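Local coordinates for putative lipoprotein GNA1162 (Neisseria meningitidis, PDB 4HRV), which is a putative lipoprotein of the DUF799 family, probably tethered to the membrane by a lipid and possibly lipid-binding, with no established function, at residues 13-24 against 82-93. The protein carries 3 engineered substitutions. Residues are numbered along the deposited sequence; the frame is centred on the assembly and turned at random.
Sequences PASILVVPPLNE and FGNDAVLYITVT
Strands 15-23 and 86-99 run parallel at the heart of the mixed sheet, and Leu17 grips its neighbour from both backbone ends: its N binds Ala86 O, and Leu88 N reaches Leu17 O at 2.7 Å in a nearly straight bond. At the strand entrance Ser15 and Asp85 tie the backbones together. Ser15 N points almost straight at Asp85 OD2 (3.1 Å, 175°), meeting it on the anti side of the carboxylate and somewhat out of its plane, while Asp85 N returns a bond to Ser15 OG. A short polar pair suits this end, where side-chain oxygens can reach backbone N-H groups; Asp85 OD1 turns instead to a salt bridge with Arg118.

Leu17 CG stands anti to the backbone N (chi1 178°), which carries both methyls to Phe82, the last residue of helix 75-82. CD1 sits 3.9 Å from the ring centroid, practically on the ring normal, a CH-pi contact. Between the paired strands the chain passes through helices 34-37 and 39-44, edge strand 48-49 and helices 52-61, 67-72 and 75-82, and Leu17 with Phe82 packs the last of these helices against the sheet. On the face shared by Ile16, Val18 and Leu88, Val18 and Leu88 lie side by side, pointing the same way, Val18 CG2 3.8 Å from Leu88 CD2, and Met144 of the second subunit also packs on Leu88.

Past Val18 the strand is interrupted by a short loop at Val19-Pro20-Pro21, where neither proline has an N-H to offer. A water takes over where direct pairing lapses, donating to Val19 O and Leu88 O and accepting from Ile90 N (2.7 Å). Pairing resumes one residue out of step: Leu22 N binds Ile90 O, and Val92 N binds Leu22 O. Glu24 N closes on Val92 O at 2.8 Å, and Glu24 CG rests 3.5 Å from Thr91 CG2.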
ATOM      1  N   PRO B  13     -16.363   6.367  15.417  1.00 82.41           N
ATOM      2  CA  PRO B  13     -16.840   4.980  15.345  1.00 79.44           C
ATOM      3  C   PRO B  13     -15.880   4.007  16.037  1.00 75.88           C
ATOM      4  O   PRO B  13     -14.688   4.003  15.726  1.00 79.55           O
ATOM      5  CB  PRO B  13     -16.868   4.710  13.839  1.00 79.23           C
ATOM      6  CG  PRO B  13     -15.786   5.590  13.288  1.00 80.33           C
ATOM      7  CD  PRO B  13     -15.818   6.838  14.129  1.00 82.16           C
ATOM      8  N   ALA B  14     -16.388   3.193  16.960  1.00 67.70           N
ATOM      9  CA  ALA B  14     -15.542   2.218  17.643  1.00 58.12           C
ATOM     10  C   ALA B  14     -15.655   0.834  17.001  1.00 49.04           C
ATOM     11  O   ALA B  14     -14.638   0.243  16.624  1.00 50.71           O
ATOM     12  CB  ALA B  14     -15.851   2.164  19.147  1.00 52.50           C
ATOM     13  N   SER B  15     -16.879   0.330  16.856  1.00 43.55           N
ATOM     14  CA  SER B  15     -17.085  -1.005  16.285  1.00 40.62           C
ATOM     15  C   SER B  15     -17.374  -0.998  14.779  1.00 39.58           C
ATOM     16  O   SER B  15     -18.254  -0.294  14.298  1.00 37.33           O
ATOM     17  CB  SER B  15     -18.186  -1.767  17.028  1.00 37.91           C
ATOM     18  OG  SER B  15     -19.469  -1.247  16.752  1.00 41.06           O
ATOM     19  N   ILE B  16     -16.632  -1.814  14.045  1.00 37.15           N
ATOM     20  CA  ILE B  16     -16.726  -1.814  12.598  1.00 34.47           C
ATOM     21  C   ILE B  16     -17.048  -3.194  12.064  1.00 35.82           C
ATOM     22  O   ILE B  16     -16.307  -4.151  12.307  1.00 35.22           O
ATOM     23  CB  ILE B  16     -15.415  -1.366  11.968  1.00 32.17           C
ATOM     24  CG1 ILE B  16     -15.121   0.092  12.325  1.00 34.59           C
ATOM     25  CG2 ILE B  16     -15.447  -1.552  10.458  1.00 29.45           C
ATOM     26  CD1 ILE B  16     -13.805   0.588  11.721  1.00 36.32           C
ATOM     27  N   LEU B  17     -18.151  -3.268  11.323  1.00 32.70           N
ATOM     28  CA  LEU B  17     -18.511  -4.453  10.558  1.00 33.32           C
ATOM     29  C   LEU B  17     -17.865  -4.386   9.173  1.00 33.13           C
ATOM     30  O   LEU B  17     -18.136  -3.476   8.384  1.00 29.74           O
ATOM     31  CB  LEU B  17     -20.039  -4.549  10.412  1.00 32.75           C
ATOM     32  CG  LEU B  17     -20.577  -5.727   9.595  1.00 35.64           C
ATOM     33  CD1 LEU B  17     -20.235  -7.034  10.281  1.00 37.21           C
ATOM     34  CD2 LEU B  17     -22.098  -5.622   9.373  1.00 32.52           C
ATOM     35  N   VAL B  18     -16.987  -5.337   8.886  1.00 28.69           N
ATOM     36  CA  VAL B  18     -16.476  -5.483   7.536  1.00 26.41           C
ATOM     37  C   VAL B  18     -17.266  -6.559   6.824  1.00 28.70           C
ATOM     38  O   VAL B  18     -17.262  -7.729   7.223  1.00 28.21           O
ATOM     39  CB  VAL B  18     -14.971  -5.809   7.506  1.00 26.43           C
ATOM     40  CG1 VAL B  18     -14.449  -5.679   6.078  1.00 25.82           C
ATOM     41  CG2 VAL B  18     -14.220  -4.863   8.456  1.00 26.59           C
ATOM     42  N   VAL B  19     -17.979  -6.158   5.777  1.00 32.16           N
ATOM     43  CA  VAL B  19     -18.766  -7.114   5.019  1.00 30.88           C
ATOM     44  C   VAL B  19     -17.880  -7.727   3.938  1.00 30.22           C
ATOM     45  O   VAL B  19     -16.868  -7.141   3.560  1.00 30.04           O
ATOM     46  CB  VAL B  19     -20.017  -6.480   4.376  1.00 29.80           C
ATOM     47  CG1 VAL B  19     -21.002  -5.992   5.460  1.00 27.86           C
ATOM     48  CG2 VAL B  19     -19.626  -5.379   3.431  1.00 26.97           C
ATOM     49  N   PRO B  20     -18.243  -8.925   3.462  1.00 33.38           N
ATOM     50  CA  PRO B  20     -17.497  -9.563   2.374  1.00 35.37           C
ATOM     51  C   PRO B  20     -17.290  -8.583   1.235  1.00 35.38           C
ATOM     52  O   PRO B  20     -18.251  -7.977   0.760  1.00 32.70           O
ATOM     53  CB  PRO B  20     -18.423 -10.696   1.939  1.00 38.66           C
ATOM     54  CG  PRO B  20     -19.145 -11.073   3.178  1.00 36.32           C
ATOM     55  CD  PRO B  20     -19.316  -9.789   3.980  1.00 33.84           C
ATOM     56  N   PRO B  21     -16.036  -8.408   0.798  1.00 31.05           N
ATOM     57  CA  PRO B  21     -15.782  -7.423  -0.253  1.00 33.67           C
ATOM     58  C   PRO B  21     -16.399  -7.804  -1.591  1.00 30.64           C
ATOM     59  O   PRO B  21     -16.511  -8.984  -1.914  1.00 35.76           O
ATOM     60  CB  PRO B  21     -14.245  -7.395  -0.340  1.00 38.93           C
ATOM     61  CG  PRO B  21     -13.793  -7.819   1.038  1.00 41.19           C
ATOM     62  CD  PRO B  21     -14.788  -8.896   1.411  1.00 37.41           C
ATOM     63  N   LEU B  22     -16.815  -6.795  -2.347  1.00 30.15           N
ATOM     64  CA  LEU B  22     -17.347  -6.988  -3.684  1.00 35.13           C
ATOM     65  C   LEU B  22     -16.191  -7.226  -4.638  1.00 35.76           C
ATOM     66  O   LEU B  22     -15.152  -6.561  -4.557  1.00 36.86           O
ATOM     67  CB  LEU B  22     -18.082  -5.737  -4.143  1.00 39.45           C
ATOM     68  CG  LEU B  22     -19.600  -5.704  -4.213  1.00 48.73           C
ATOM     69  CD1 LEU B  22     -20.002  -4.501  -5.055  1.00 50.43           C
ATOM     70  CD2 LEU B  22     -20.160  -7.013  -4.789  1.00 47.25           C
ATOM     71  N   ASN B  23     -16.366  -8.164  -5.555  1.00 37.48           N
ATOM     72  CA  ASN B  23     -15.345  -8.417  -6.559  1.00 41.26           C
ATOM     73  C   ASN B  23     -15.830  -7.899  -7.901  1.00 44.69           C
ATOM     74  O   ASN B  23     -16.763  -8.449  -8.480  1.00 47.36           O
ATOM     75  CB  ASN B  23     -15.040  -9.915  -6.641  1.00 44.19           C
ATOM     76  CG  ASN B  23     -13.803 -10.228  -7.483  1.00 46.94           C
ATOM     77  OD1 ASN B  23     -13.209  -9.346  -8.110  1.00 46.95           O
ATOM     78  ND2 ASN B  23     -13.419 -11.497  -7.500  1.00 48.12           N
ATOM     79  N   GLU B  24     -15.215  -6.826  -8.384  1.00 45.66           N
ATOM     80  CA  GLU B  24     -15.565  -6.284  -9.688  1.00 51.39           C
ATOM     81  C   GLU B  24     -14.446  -6.496 -10.693  1.00 57.18           C
ATOM     82  O   GLU B  24     -14.266  -5.702 -11.615  1.00 62.46           O
ATOM     83  CB  GLU B  24     -15.933  -4.807  -9.582  1.00 52.39           C
ATOM     84  CG  GLU B  24     -17.053  -4.563  -8.604  1.00 53.73           C
ATOM     85  CD  GLU B  24     -17.799  -3.269  -8.855  1.00 56.97           C
ATOM     86  OE1 GLU B  24     -17.200  -2.340  -9.437  1.00 58.79           O
ATOM     87  OE2 GLU B  24     -18.990  -3.187  -8.465  1.00 56.46           O
ATOM     88  N   PHE B  82     -26.058  -6.854  13.970  1.00 34.99           N
ATOM     89  CA  PHE B  82     -24.761  -6.945  14.618  1.00 33.14           C
ATOM     90  C   PHE B  82     -24.524  -5.939  15.759  1.00 37.50           C
ATOM     91  O   PHE B  82     -23.628  -6.143  16.585  1.00 37.69           O
ATOM     92  CB  PHE B  82     -23.657  -6.740  13.584  1.00 30.97           C
ATOM     93  CG  PHE B  82     -23.547  -7.829  12.553  1.00 33.41           C
ATOM     94  CD1 PHE B  82     -22.817  -8.980  12.816  1.00 37.51           C
ATOM     95  CD2 PHE B  82     -24.104  -7.668  11.297  1.00 32.19           C
ATOM     96  CE1 PHE B  82     -22.678  -9.977  11.848  1.00 34.56           C
ATOM     97  CE2 PHE B  82     -23.969  -8.658  10.327  1.00 32.32           C
ATOM     98  CZ  PHE B  82     -23.257  -9.814  10.612  1.00 31.56           C
ATOM     99  N   GLY B  83     -25.269  -4.839  15.771  1.00 37.45           N
ATOM    100  CA  GLY B  83     -25.043  -3.796  16.764  1.00 37.00           C
ATOM    101  C   GLY B  83     -23.816  -2.940  16.498  1.00 39.38           C
ATOM    102  O   GLY B  83     -23.347  -2.225  17.386  1.00 39.56           O
ATOM    103  N   ASN B  84     -23.286  -3.024  15.277  1.00 36.15           N
ATOM    104  CA  ASN B  84     -22.111  -2.261  14.864  1.00 33.03           C
ATOM    105  C   ASN B  84     -22.348  -0.748  14.691  1.00 35.23           C
ATOM    106  O   ASN B  84     -23.400  -0.328  14.231  1.00 37.56           O
ATOM    107  CB  ASN B  84     -21.559  -2.840  13.547  1.00 30.87           C
ATOM    108  CG  ASN B  84     -22.579  -2.809  12.421  1.00 31.56           C
ATOM    109  OD1 ASN B  84     -22.359  -2.168  11.400  1.00 37.62           O
ATOM    110  ND2 ASN B  84     -23.701  -3.498  12.604  1.00 29.32           N
ATOM    111  N   ASP B  85     -21.348   0.064  15.030  1.00 39.84           N
ATOM    112  CA  ASP B  85     -21.429   1.505  14.786  1.00 40.54           C
ATOM    113  C   ASP B  85     -21.253   1.855  13.304  1.00 33.77           C
ATOM    114  O   ASP B  85     -21.878   2.782  12.800  1.00 34.62           O
ATOM    115  CB  ASP B  85     -20.362   2.255  15.585  1.00 43.77           C
ATOM    116  CG  ASP B  85     -20.493   2.056  17.085  1.00 46.85           C
ATOM    117  OD1 ASP B  85     -21.622   2.103  17.610  1.00 45.97           O
ATOM    118  OD2 ASP B  85     -19.446   1.864  17.740  1.00 52.10           O
ATOM    119  N   ALA B  86     -20.385   1.131  12.608  1.00 30.51           N
ATOM    120  CA  ALA B  86     -20.113   1.474  11.219  1.00 28.62           C
ATOM    121  C   ALA B  86     -19.922   0.241  10.363  1.00 30.76           C
ATOM    122  O   ALA B  86     -19.674  -0.849  10.874  1.00 31.70           O
ATOM    123  CB  ALA B  86     -18.895   2.389  11.131  1.00 32.43           C
ATOM    124  N   VAL B  87     -20.046   0.417   9.052  1.00 28.77           N
ATOM    125  CA  VAL B  87     -19.853  -0.684   8.125  1.00 24.84           C
ATOM    126  C   VAL B  87     -18.776  -0.297   7.154  1.00 27.63           C
ATOM    127  O   VAL B  87     -18.769   0.817   6.621  1.00 27.35           O
ATOM    128  CB  VAL B  87     -21.139  -1.000   7.317  1.00 27.36           C
ATOM    129  CG1 VAL B  87     -20.952  -2.259   6.478  1.00 26.01           C
ATOM    130  CG2 VAL B  87     -22.322  -1.147   8.256  1.00 29.41           C
ATOM    131  N   LEU B  88     -17.860  -1.227   6.923  1.00 23.91           N
ATOM    132  CA  LEU B  88     -16.788  -1.010   5.969  1.00 25.70           C
ATOM    133  C   LEU B  88     -17.052  -1.792   4.697  1.00 26.98           C
ATOM    134  O   LEU B  88     -17.193  -3.016   4.725  1.00 28.42           O
ATOM    135  CB  LEU B  88     -15.444  -1.403   6.593  1.00 27.72           C
ATOM    136  CG  LEU B  88     -14.217  -1.267   5.684  1.00 34.19           C
ATOM    137  CD1 LEU B  88     -13.920   0.203   5.391  1.00 33.20           C
ATOM    138  CD2 LEU B  88     -13.022  -1.941   6.340  1.00 40.23           C
ATOM    139  N   TYR B  89     -17.169  -1.068   3.588  1.00 25.18           N
ATOM    140  CA  TYR B  89     -17.405  -1.684   2.288  1.00 25.09           C
ATOM    141  C   TYR B  89     -16.130  -1.631   1.441  1.00 26.28           C
ATOM    142  O   TYR B  89     -15.607  -0.549   1.160  1.00 28.23           O
ATOM    143  CB  TYR B  89     -18.509  -0.953   1.530  1.00 27.28           C
ATOM    144  CG  TYR B  89     -19.867  -0.995   2.205  1.00 30.27           C
ATOM    145  CD1 TYR B  89     -20.362   0.107   2.893  1.00 30.91           C
ATOM    146  CD2 TYR B  89     -20.662  -2.147   2.147  1.00 27.94           C
ATOM    147  CE1 TYR B  89     -21.627   0.062   3.511  1.00 30.62           C
ATOM    148  CE2 TYR B  89     -21.913  -2.194   2.769  1.00 27.18           C
ATOM    149  CZ  TYR B  89     -22.388  -1.089   3.433  1.00 30.31           C
ATOM    150  OH  TYR B  89     -23.619  -1.141   4.057  1.00 30.84           O
ATOM    151  N   ILE B  90     -15.658  -2.790   1.012  1.00 25.05           N
ATOM    152  CA  ILE B  90     -14.488  -2.840   0.129  1.00 26.45           C
ATOM    153  C   ILE B  90     -14.883  -3.403  -1.225  1.00 28.54           C
ATOM    154  O   ILE B  90     -15.628  -4.372  -1.296  1.00 33.01           O
ATOM    155  CB  ILE B  90     -13.407  -3.729   0.722  1.00 25.32           C
ATOM    156  CG1 ILE B  90     -12.988  -3.190   2.099  1.00 30.76           C
ATOM    157  CG2 ILE B  90     -12.211  -3.841  -0.234  1.00 29.10           C
ATOM    158  CD1 ILE B  90     -12.159  -4.163   2.889  1.00 31.32           C
ATOM    159  N   THR B  91     -14.380  -2.788  -2.289  1.00 24.10           N
ATOM    160  CA  THR B  91     -14.561  -3.281  -3.646  1.00 26.53           C
ATOM    161  C   THR B  91     -13.209  -3.410  -4.367  1.00 30.31           C
ATOM    162  O   THR B  91     -12.438  -2.453  -4.438  1.00 31.01           O
ATOM    163  CB  THR B  91     -15.483  -2.348  -4.455  1.00 32.66           C
ATOM    164  OG1 THR B  91     -16.757  -2.283  -3.819  1.00 35.56           O
ATOM    165  CG2 THR B  91     -15.661  -2.849  -5.887  1.00 36.95           C
ATOM    166  N   VAL B  92     -12.926  -4.607  -4.864  1.00 31.97           N
ATOM    167  CA  VAL B  92     -11.764  -4.830  -5.715  1.00 34.15           C
ATOM    168  C   VAL B  92     -12.159  -4.521  -7.156  1.00 36.26           C
ATOM    169  O   VAL B  92     -13.048  -5.174  -7.719  1.00 37.80           O
ATOM    170  CB  VAL B  92     -11.263  -6.280  -5.623  1.00 34.83           C
ATOM    171  CG1 VAL B  92     -10.175  -6.549  -6.697  1.00 33.74           C
ATOM    172  CG2 VAL B  92     -10.727  -6.561  -4.233  1.00 33.84           C
ATOM    173  N   THR B  93     -11.513  -3.517  -7.741  1.00 31.36           N
ATOM    174  CA  THR B  93     -11.865  -3.048  -9.076  1.00 38.30           C
ATOM    175  C   THR B  93     -10.903  -3.577 -10.131  1.00 42.32           C
ATOM    176  O   THR B  93     -11.227  -3.621 -11.321  1.00 45.90           O
ATOM    177  CB  THR B  93     -11.883  -1.512  -9.127  1.00 42.99           C
ATOM    178  OG1 THR B  93     -10.578  -1.004  -8.801  1.00 46.97           O
ATOM    179  CG2 THR B  93     -12.888  -0.976  -8.131  1.00 40.36           C
TER
HETATM  180  O   HOH W   1     -16.075  -4.827   2.729  1.00 30.41           O